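Local structure of Afp2 (Serratia entomophila, 6RBN) at residues F212-M224 against V234-N246. The protein probably forms part of the contractile sheath that surrounds the inner tube of the anti-feeding prophage, a phage-tail-like injection system. Residues are numbered along the deposited sequence; the frame is centred on the assembly and turned at random.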
ATOM      1  N   PHE C 212     106.659 -21.415 -15.621  1.00 84.84           N
ATOM      2  CA  PHE C 212     106.711 -20.091 -16.229  1.00 84.84           C
ATOM      3  C   PHE C 212     105.439 -19.303 -15.951  1.00 84.84           C
ATOM      4  O   PHE C 212     105.500 -18.107 -15.653  1.00 84.84           O
ATOM      5  CB  PHE C 212     106.940 -20.215 -17.732  1.00 84.84           C
ATOM      6  CG  PHE C 212     107.005 -18.899 -18.444  1.00 84.84           C
ATOM      7  CD1 PHE C 212     108.125 -18.098 -18.339  1.00 84.84           C
ATOM      8  CD2 PHE C 212     105.947 -18.464 -19.223  1.00 84.84           C
ATOM      9  CE1 PHE C 212     108.183 -16.888 -18.993  1.00 84.84           C
ATOM     10  CE2 PHE C 212     105.999 -17.259 -19.877  1.00 84.84           C
ATOM     11  CZ  PHE C 212     107.118 -16.472 -19.764  1.00 84.84           C
ATOM     12  N   GLN C 213     104.280 -19.955 -16.050  1.00 79.16           N
ATOM     13  CA  GLN C 213     103.006 -19.283 -15.826  1.00 79.16           C
ATOM     14  C   GLN C 213     102.790 -18.936 -14.358  1.00 79.16           C
ATOM     15  O   GLN C 213     102.068 -17.980 -14.058  1.00 79.16           O
ATOM     16  CB  GLN C 213     101.873 -20.168 -16.356  1.00 79.16           C
ATOM     17  CG  GLN C 213     100.485 -19.551 -16.333  1.00 79.16           C
ATOM     18  CD  GLN C 213      99.461 -20.413 -17.016  1.00 79.16           C
ATOM     19  OE1 GLN C 213      99.773 -21.498 -17.498  1.00 79.16           O
ATOM     20  NE2 GLN C 213      98.226 -19.937 -17.066  1.00 79.16           N
ATOM     21  N   GLY C 214     103.437 -19.660 -13.440  1.00 81.97           N
ATOM     22  CA  GLY C 214     103.275 -19.406 -12.020  1.00 81.97           C
ATOM     23  C   GLY C 214     103.795 -18.063 -11.556  1.00 81.97           C
ATOM     24  O   GLY C 214     103.337 -17.557 -10.525  1.00 81.97           O
ATOM     25  N   LYS C 215     104.734 -17.468 -12.291  1.00 86.11           N
ATOM     26  CA  LYS C 215     105.184 -16.123 -11.961  1.00 86.11           C
ATOM     27  C   LYS C 215     104.198 -15.066 -12.430  1.00 86.11           C
ATOM     28  O   LYS C 215     104.142 -13.976 -11.849  1.00 86.11           O
ATOM     29  CB  LYS C 215     106.553 -15.850 -12.586  1.00 86.11           C
ATOM     30  CG  LYS C 215     107.683 -16.688 -12.024  1.00 86.11           C
ATOM     31  CD  LYS C 215     109.029 -16.249 -12.590  1.00 86.11           C
ATOM     32  CE  LYS C 215     109.458 -17.103 -13.776  1.00 86.11           C
ATOM     33  NZ  LYS C 215     108.718 -16.771 -15.022  1.00 86.11           N
ATOM     34  N   TYR C 216     103.416 -15.363 -13.463  1.00 85.40           N
ATOM     35  CA  TYR C 216     102.559 -14.373 -14.093  1.00 85.40           C
ATOM     36  C   TYR C 216     101.095 -14.503 -13.717  1.00 85.40           C
ATOM     37  O   TYR C 216     100.297 -13.673 -14.150  1.00 85.40           O
ATOM     38  CB  TYR C 216     102.679 -14.457 -15.614  1.00 85.40           C
ATOM     39  CG  TYR C 216     104.031 -14.048 -16.118  1.00 85.40           C
ATOM     40  CD1 TYR C 216     104.360 -12.710 -16.256  1.00 85.40           C
ATOM     41  CD2 TYR C 216     104.985 -14.998 -16.434  1.00 85.40           C
ATOM     42  CE1 TYR C 216     105.589 -12.332 -16.728  1.00 85.40           C
ATOM     43  CE2 TYR C 216     106.225 -14.629 -16.888  1.00 85.40           C
ATOM     44  CZ  TYR C 216     106.522 -13.296 -17.029  1.00 85.40           C
ATOM     45  OH  TYR C 216     107.757 -12.921 -17.484  1.00 85.40           O
ATOM     46  N   ASN C 217     100.718 -15.512 -12.940  1.00 81.92           N
ATOM     47  CA  ASN C 217      99.311 -15.703 -12.629  1.00 81.92           C
ATOM     48  C   ASN C 217      98.808 -14.714 -11.584  1.00 81.92           C
ATOM     49  O   ASN C 217      97.593 -14.559 -11.435  1.00 81.92           O
ATOM     50  CB  ASN C 217      99.092 -17.126 -12.136  1.00 81.92           C
ATOM     51  CG  ASN C 217      97.661 -17.582 -12.272  1.00 81.92           C
ATOM     52  OD1 ASN C 217      96.847 -16.922 -12.906  1.00 81.92           O
ATOM     53  ND2 ASN C 217      97.337 -18.697 -11.643  1.00 81.92           N
ATOM     54  N   GLN C 218      99.698 -14.044 -10.868  1.00 88.40           N
ATOM     55  CA  GLN C 218      99.333 -13.004  -9.921  1.00 88.40           C
ATOM     56  C   GLN C 218      99.470 -11.639 -10.578  1.00 88.40           C
ATOM     57  O   GLN C 218     100.159 -11.474 -11.586  1.00 88.40           O
ATOM     58  CB  GLN C 218     100.201 -13.094  -8.658  1.00 88.40           C
ATOM     59  CG  GLN C 218     101.712 -12.957  -8.887  1.00 88.40           C
ATOM     60  CD  GLN C 218     102.219 -11.526  -8.797  1.00 88.40           C
ATOM     61  OE1 GLN C 218     101.675 -10.705  -8.059  1.00 88.40           O
ATOM     62  NE2 GLN C 218     103.266 -11.222  -9.553  1.00 88.40           N
ATOM     63  N   GLY C 219      98.808 -10.655  -9.992  1.00 84.88           N
ATOM     64  CA  GLY C 219      99.006  -9.290 -10.442  1.00 84.88           C
ATOM     65  C   GLY C 219      98.251  -8.999 -11.722  1.00 84.88           C
ATOM     66  O   GLY C 219      97.029  -8.817 -11.719  1.00 84.88           O
ATOM     67  N   LYS C 220      98.975  -8.940 -12.843  1.00 84.25           N
ATOM     68  CA  LYS C 220      98.362  -8.451 -14.070  1.00 84.25           C
ATOM     69  C   LYS C 220      98.184  -9.557 -15.108  1.00 84.25           C
ATOM     70  O   LYS C 220      97.834  -9.271 -16.258  1.00 84.25           O
ATOM     71  CB  LYS C 220      99.170  -7.284 -14.625  1.00 84.25           C
ATOM     72  CG  LYS C 220      99.070  -6.055 -13.737  1.00 84.25           C
ATOM     73  CD  LYS C 220      99.907  -4.901 -14.241  1.00 84.25           C
ATOM     74  CE  LYS C 220      99.286  -4.276 -15.471  1.00 84.25           C
ATOM     75  NZ  LYS C 220     100.033  -3.064 -15.899  1.00 84.25           N
ATOM     76  N   ALA C 221      98.450 -10.813 -14.732  1.00 81.70           N
ATOM     77  CA  ALA C 221      97.789 -11.979 -15.328  1.00 81.70           C
ATOM     78  C   ALA C 221      97.953 -12.202 -16.831  1.00 81.70           C
ATOM     79  O   ALA C 221      97.028 -11.890 -17.586  1.00 81.70           O
ATOM     80  CB  ALA C 221      96.300 -11.920 -15.006  1.00 81.70           C
ATOM     81  N   LEU C 222      99.130 -12.656 -17.290  1.00 80.71           N
ATOM     82  CA  LEU C 222      99.358 -12.907 -18.713  1.00 80.71           C
ATOM     83  C   LEU C 222      98.400 -13.860 -19.414  1.00 80.71           C
ATOM     84  O   LEU C 222      98.243 -13.712 -20.626  1.00 80.71           O
ATOM     85  CB  LEU C 222     100.778 -13.433 -18.982  1.00 80.71           C
ATOM     86  CG  LEU C 222     101.894 -12.439 -19.248  1.00 80.71           C
ATOM     87  CD1 LEU C 222     103.176 -13.174 -19.538  1.00 80.71           C
ATOM     88  CD2 LEU C 222     101.523 -11.640 -20.453  1.00 80.71           C
ATOM     89  N   ASN C 223      97.785 -14.828 -18.719  1.00 76.68           N
ATOM     90  CA  ASN C 223      96.747 -15.721 -19.281  1.00 76.68           C
ATOM     91  C   ASN C 223      97.244 -16.524 -20.486  1.00 76.68           C
ATOM     92  O   ASN C 223      96.847 -16.279 -21.626  1.00 76.68           O
ATOM     93  CB  ASN C 223      95.473 -14.951 -19.643  1.00 76.68           C
ATOM     94  CG  ASN C 223      94.682 -14.535 -18.435  1.00 76.68           C
ATOM     95  OD1 ASN C 223      94.536 -15.297 -17.485  1.00 76.68           O
ATOM     96  ND2 ASN C 223      94.154 -13.322 -18.464  1.00 76.68           N
ATOM     97  N   MET C 224      98.149 -17.468 -20.222  1.00 77.18           N
ATOM     98  CA  MET C 224      98.778 -18.348 -21.206  1.00 77.18           C
ATOM     99  C   MET C 224      97.853 -19.058 -22.190  1.00 77.18           C
ATOM    100  O   MET C 224      96.683 -19.313 -21.894  1.00 77.18           O
ATOM    101  CB  MET C 224      99.578 -19.417 -20.474  1.00 77.18           C
ATOM    102  CG  MET C 224     100.988 -19.037 -20.130  1.00 77.18           C
ATOM    103  SD  MET C 224     101.214 -17.513 -19.225  1.00 77.18           S
ATOM    104  CE  MET C 224     102.036 -16.579 -20.487  1.00 77.18           C
ATOM    105  N   VAL C 234      94.084 -24.972 -25.940  1.00 76.91           N
ATOM    106  CA  VAL C 234      93.115 -24.123 -25.256  1.00 76.91           C
ATOM    107  C   VAL C 234      93.829 -22.890 -24.721  1.00 76.91           C
ATOM    108  O   VAL C 234      95.059 -22.840 -24.702  1.00 76.91           O
ATOM    109  CB  VAL C 234      92.430 -24.891 -24.116  1.00 76.91           C
ATOM    110  CG1 VAL C 234      91.721 -26.107 -24.653  1.00 76.91           C
ATOM    111  CG2 VAL C 234      93.450 -25.297 -23.075  1.00 76.91           C
ATOM    112  N   VAL C 235      93.082 -21.875 -24.302  1.00 74.72           N
ATOM    113  CA  VAL C 235      93.701 -20.813 -23.516  1.00 74.72           C
ATOM    114  C   VAL C 235      93.681 -21.238 -22.052  1.00 74.72           C
ATOM    115  O   VAL C 235      92.795 -21.972 -21.609  1.00 74.72           O
ATOM    116  CB  VAL C 235      93.018 -19.446 -23.738  1.00 74.72           C
ATOM    117  CG1 VAL C 235      93.074 -19.061 -25.203  1.00 74.72           C
ATOM    118  CG2 VAL C 235      91.600 -19.448 -23.269  1.00 74.72           C
ATOM    119  N   TRP C 236      94.690 -20.834 -21.294  1.00 74.95           N
ATOM    120  CA  TRP C 236      94.894 -21.394 -19.961  1.00 74.95           C
ATOM    121  C   TRP C 236      95.071 -20.240 -18.982  1.00 74.95           C
ATOM    122  O   TRP C 236      96.171 -19.703 -18.829  1.00 74.95           O
ATOM    123  CB  TRP C 236      96.090 -22.336 -19.956  1.00 74.95           C
ATOM    124  CG  TRP C 236      96.190 -23.195 -18.747  1.00 74.95           C
ATOM    125  CD1 TRP C 236      97.061 -23.058 -17.713  1.00 74.95           C
ATOM    126  CD2 TRP C 236      95.389 -24.338 -18.449  1.00 74.95           C
ATOM    127  NE1 TRP C 236      96.854 -24.046 -16.786  1.00 74.95           N
ATOM    128  CE2 TRP C 236      95.829 -24.845 -17.215  1.00 74.95           C
ATOM    129  CE3 TRP C 236      94.337 -24.982 -19.105  1.00 74.95           C
ATOM    130  CZ2 TRP C 236      95.256 -25.965 -16.625  1.00 74.95           C
ATOM    131  CZ3 TRP C 236      93.773 -26.089 -18.518  1.00 74.95           C
ATOM    132  CH2 TRP C 236      94.232 -26.573 -17.290  1.00 74.95           C
ATOM    133  N   GLY C 237      93.984 -19.866 -18.323  1.00 74.73           N
ATOM    134  CA  GLY C 237      93.973 -18.724 -17.426  1.00 74.73           C
ATOM    135  C   GLY C 237      92.731 -17.909 -17.719  1.00 74.73           C
ATOM    136  O   GLY C 237      92.289 -17.792 -18.863  1.00 74.73           O
ATOM    137  N   ALA C 238      92.153 -17.336 -16.663  1.00 72.33           N
ATOM    138  CA  ALA C 238      90.913 -16.591 -16.832  1.00 72.33           C
ATOM    139  C   ALA C 238      90.868 -15.315 -16.002  1.00 72.33           C
ATOM    140  O   ALA C 238      89.778 -14.889 -15.617  1.00 72.33           O
ATOM    141  CB  ALA C 238      89.707 -17.464 -16.479  1.00 72.33           C
ATOM    142  N   ARG C 239      92.005 -14.690 -15.726  1.00 72.87           N
ATOM    143  CA  ARG C 239      92.077 -13.523 -14.860  1.00 72.87           C
ATOM    144  C   ARG C 239      92.175 -12.231 -15.668  1.00 72.87           C
ATOM    145  O   ARG C 239      92.552 -12.225 -16.840  1.00 72.87           O
ATOM    146  CB  ARG C 239      93.269 -13.655 -13.916  1.00 72.87           C
ATOM    147  CG  ARG C 239      93.080 -14.637 -12.787  1.00 72.87           C
ATOM    148  CD  ARG C 239      94.407 -14.912 -12.126  1.00 72.87           C
ATOM    149  NE  ARG C 239      94.305 -15.853 -11.018  1.00 72.87           N
ATOM    150  CZ  ARG C 239      94.392 -15.516  -9.739  1.00 72.87           C
ATOM    151  NH1 ARG C 239      94.651 -14.263  -9.403  1.00 72.87           N
ATOM    152  NH2 ARG C 239      94.277 -16.441  -8.800  1.00 72.87           N
ATOM    153  N   THR C 240      91.843 -11.124 -15.011  1.00 75.02           N
ATOM    154  CA  THR C 240      91.876  -9.790 -15.599  1.00 75.02           C
ATOM    155  C   THR C 240      93.135  -9.056 -15.144  1.00 75.02           C
ATOM    156  O   THR C 240      93.986  -9.606 -14.444  1.00 75.02           O
ATOM    157  CB  THR C 240      90.628  -8.983 -15.227  1.00 75.02           C
ATOM    158  OG1 THR C 240      90.550  -8.848 -13.803  1.00 75.02           O
ATOM    159  CG2 THR C 240      89.376  -9.650 -15.729  1.00 75.02           C
ATOM    160  N   LEU C 241      93.235  -7.789 -15.539  1.00 77.73           N
ATOM    161  CA  LEU C 241      94.373  -6.951 -15.184  1.00 77.73           C
ATOM    162  C   LEU C 241      94.294  -6.393 -13.770  1.00 77.73           C
ATOM    163  O   LEU C 241      95.277  -5.814 -13.300  1.00 77.73           O
ATOM    164  CB  LEU C 241      94.502  -5.802 -16.181  1.00 77.73           C
ATOM    165  CG  LEU C 241      94.974  -6.189 -17.577  1.00 77.73           C
ATOM    166  CD1 LEU C 241      94.795  -5.054 -18.554  1.00 77.73           C
ATOM    167  CD2 LEU C 241      96.424  -6.556 -17.489  1.00 77.73           C
ATOM    168  N   GLU C 242      93.166  -6.543 -13.082  1.00 81.61           N
ATOM    169  CA  GLU C 242      93.035  -6.131 -11.691  1.00 81.61           C
ATOM    170  C   GLU C 242      92.874  -7.363 -10.815  1.00 81.61           C
ATOM    171  O   GLU C 242      91.936  -8.142 -11.002  1.00 81.61           O
ATOM    172  CB  GLU C 242      91.850  -5.189 -11.491  1.00 81.61           C
ATOM    173  CG  GLU C 242      91.693  -4.760 -10.045  1.00 81.61           C
ATOM    174  CD  GLU C 242      90.566  -3.778  -9.831  1.00 81.61           C
ATOM    175  OE1 GLU C 242      89.911  -3.401 -10.818  1.00 81.61           O
ATOM    176  OE2 GLU C 242      90.327  -3.388  -8.672  1.00 81.61           O
ATOM    177  N   ASP C 243      93.783  -7.531  -9.861  1.00 82.56           N
ATOM    178  CA  ASP C 243      93.730  -8.663  -8.939  1.00 82.56           C
ATOM    179  C   ASP C 243      93.099  -8.221  -7.621  1.00 82.56           C
ATOM    180  O   ASP C 243      93.763  -8.007  -6.609  1.00 82.56           O
ATOM    181  CB  ASP C 243      95.124  -9.241  -8.729  1.00 82.56           C
ATOM    182  CG  ASP C 243      95.106 -10.522  -7.928  1.00 82.56           C
ATOM    183  OD1 ASP C 243      94.709 -11.566  -8.484  1.00 82.56           O
ATOM    184  OD2 ASP C 243      95.492 -10.487  -6.742  1.00 82.56           O
ATOM    185  N   SER C 244      91.779  -8.080  -7.659  1.00 80.64           N
ATOM    186  CA  SER C 244      90.989  -7.763  -6.484  1.00 80.64           C
ATOM    187  C   SER C 244      90.028  -8.908  -6.202  1.00 80.64           C
ATOM    188  O   SER C 244      89.849  -9.807  -7.023  1.00 80.64           O
ATOM    189  CB  SER C 244      90.211  -6.457  -6.671  1.00 80.64           C
ATOM    190  OG  SER C 244      89.257  -6.585  -7.708  1.00 80.64           O
ATOM    191  N   ASP C 245      89.402  -8.872  -5.025  1.00 80.48           N
ATOM    192  CA  ASP C 245      88.416  -9.893  -4.691  1.00 80.48           C
ATOM    193  C   ASP C 245      87.127  -9.730  -5.478  1.00 80.48           C
ATOM    194  O   ASP C 245      86.362 -10.691  -5.595  1.00 80.48           O
ATOM    195  CB  ASP C 245      88.110  -9.874  -3.196  1.00 80.48           C
ATOM    196  CG  ASP C 245      89.245 -10.422  -2.362  1.00 80.48           C
ATOM    197  OD1 ASP C 245      89.975 -11.304  -2.861  1.00 80.48           O
ATOM    198  OD2 ASP C 245      89.409  -9.972  -1.211  1.00 80.48           O
ATOM    199  N   ASN C 246      86.867  -8.542  -6.015  1.00 77.57           N
ATOM    200  CA  ASN C 246      85.686  -8.315  -6.834  1.00 77.57           C
ATOM    201  C   ASN C 246      85.936  -8.621  -8.304  1.00 77.57           C
ATOM    202  O   ASN C 246      85.190  -9.394  -8.912  1.00 77.57           O
ATOM    203  CB  ASN C 246      85.204  -6.869  -6.685  1.00 77.57           C
ATOM    204  CG  ASN C 246      84.498  -6.619  -5.373  1.00 77.57           C
ATOM    205  OD1 ASN C 246      83.717  -7.446  -4.908  1.00 77.57           O
ATOM    206  ND2 ASN C 246      84.755  -5.462  -4.777  1.00 77.57           N
TER
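Asn223 grips the backbone of Arg239 through both ends of its amide. ND2 donates to Arg239 O at 2.5 Å, nearly in the plane of the amide, while OD1 receives Arg239 N at 3.1 Å, both bonds fairly straight (N-H...O angles near 160°). Asparagine suits this place because one short side chain offers a donor and an acceptor to an extended loop; with CG anti to its own carbonyl carbon (chi1 -73°), the amide reaches across to the 234-246 segment. The backbone of Gly237 passes beside the same OD1, with backbone angles (phi/psi 134/144°) that suit glycine. One step along, Trp236 N donates to Met224 O (2.6 Å), continuing the antiparallel pairing of strands 225-226 and 234-235. The extended side chain of Gln213, from helix 210-216, sets OE1 beside Trp236 CD1 (3.1 Å), near the ring plane, with amide and indole 73° apart, and its NE2 makes a weak bond to Trp236 O. Beyond, Arg239 CB packs on the small Ala221 CB at 3.7 Å, and the guanidinium lies with one face over Asn217 O. Farther on, Leu241 CD2 rests against Lys220 CB at 4.0 Å, while the lysine's amine goes to the carbonyls of Met147 and Tyr150.

Asp243 OD1 meets the guanidinium edge in plane, NH1 to OD1 being 2.8 Å, and also makes a salt bridge to Arg248; Glu342 takes NE of Arg239. Asn217 ND2 bonds to Thr6 O of a second subunit, whose Pro8 also packs on Gln213. The loop pairing therefore combines the Asn223 amide's two bonds to the backbone and one backbone bond with side-chain packing, and a charge network probably fixes the arginine's orientation beside a subunit interface.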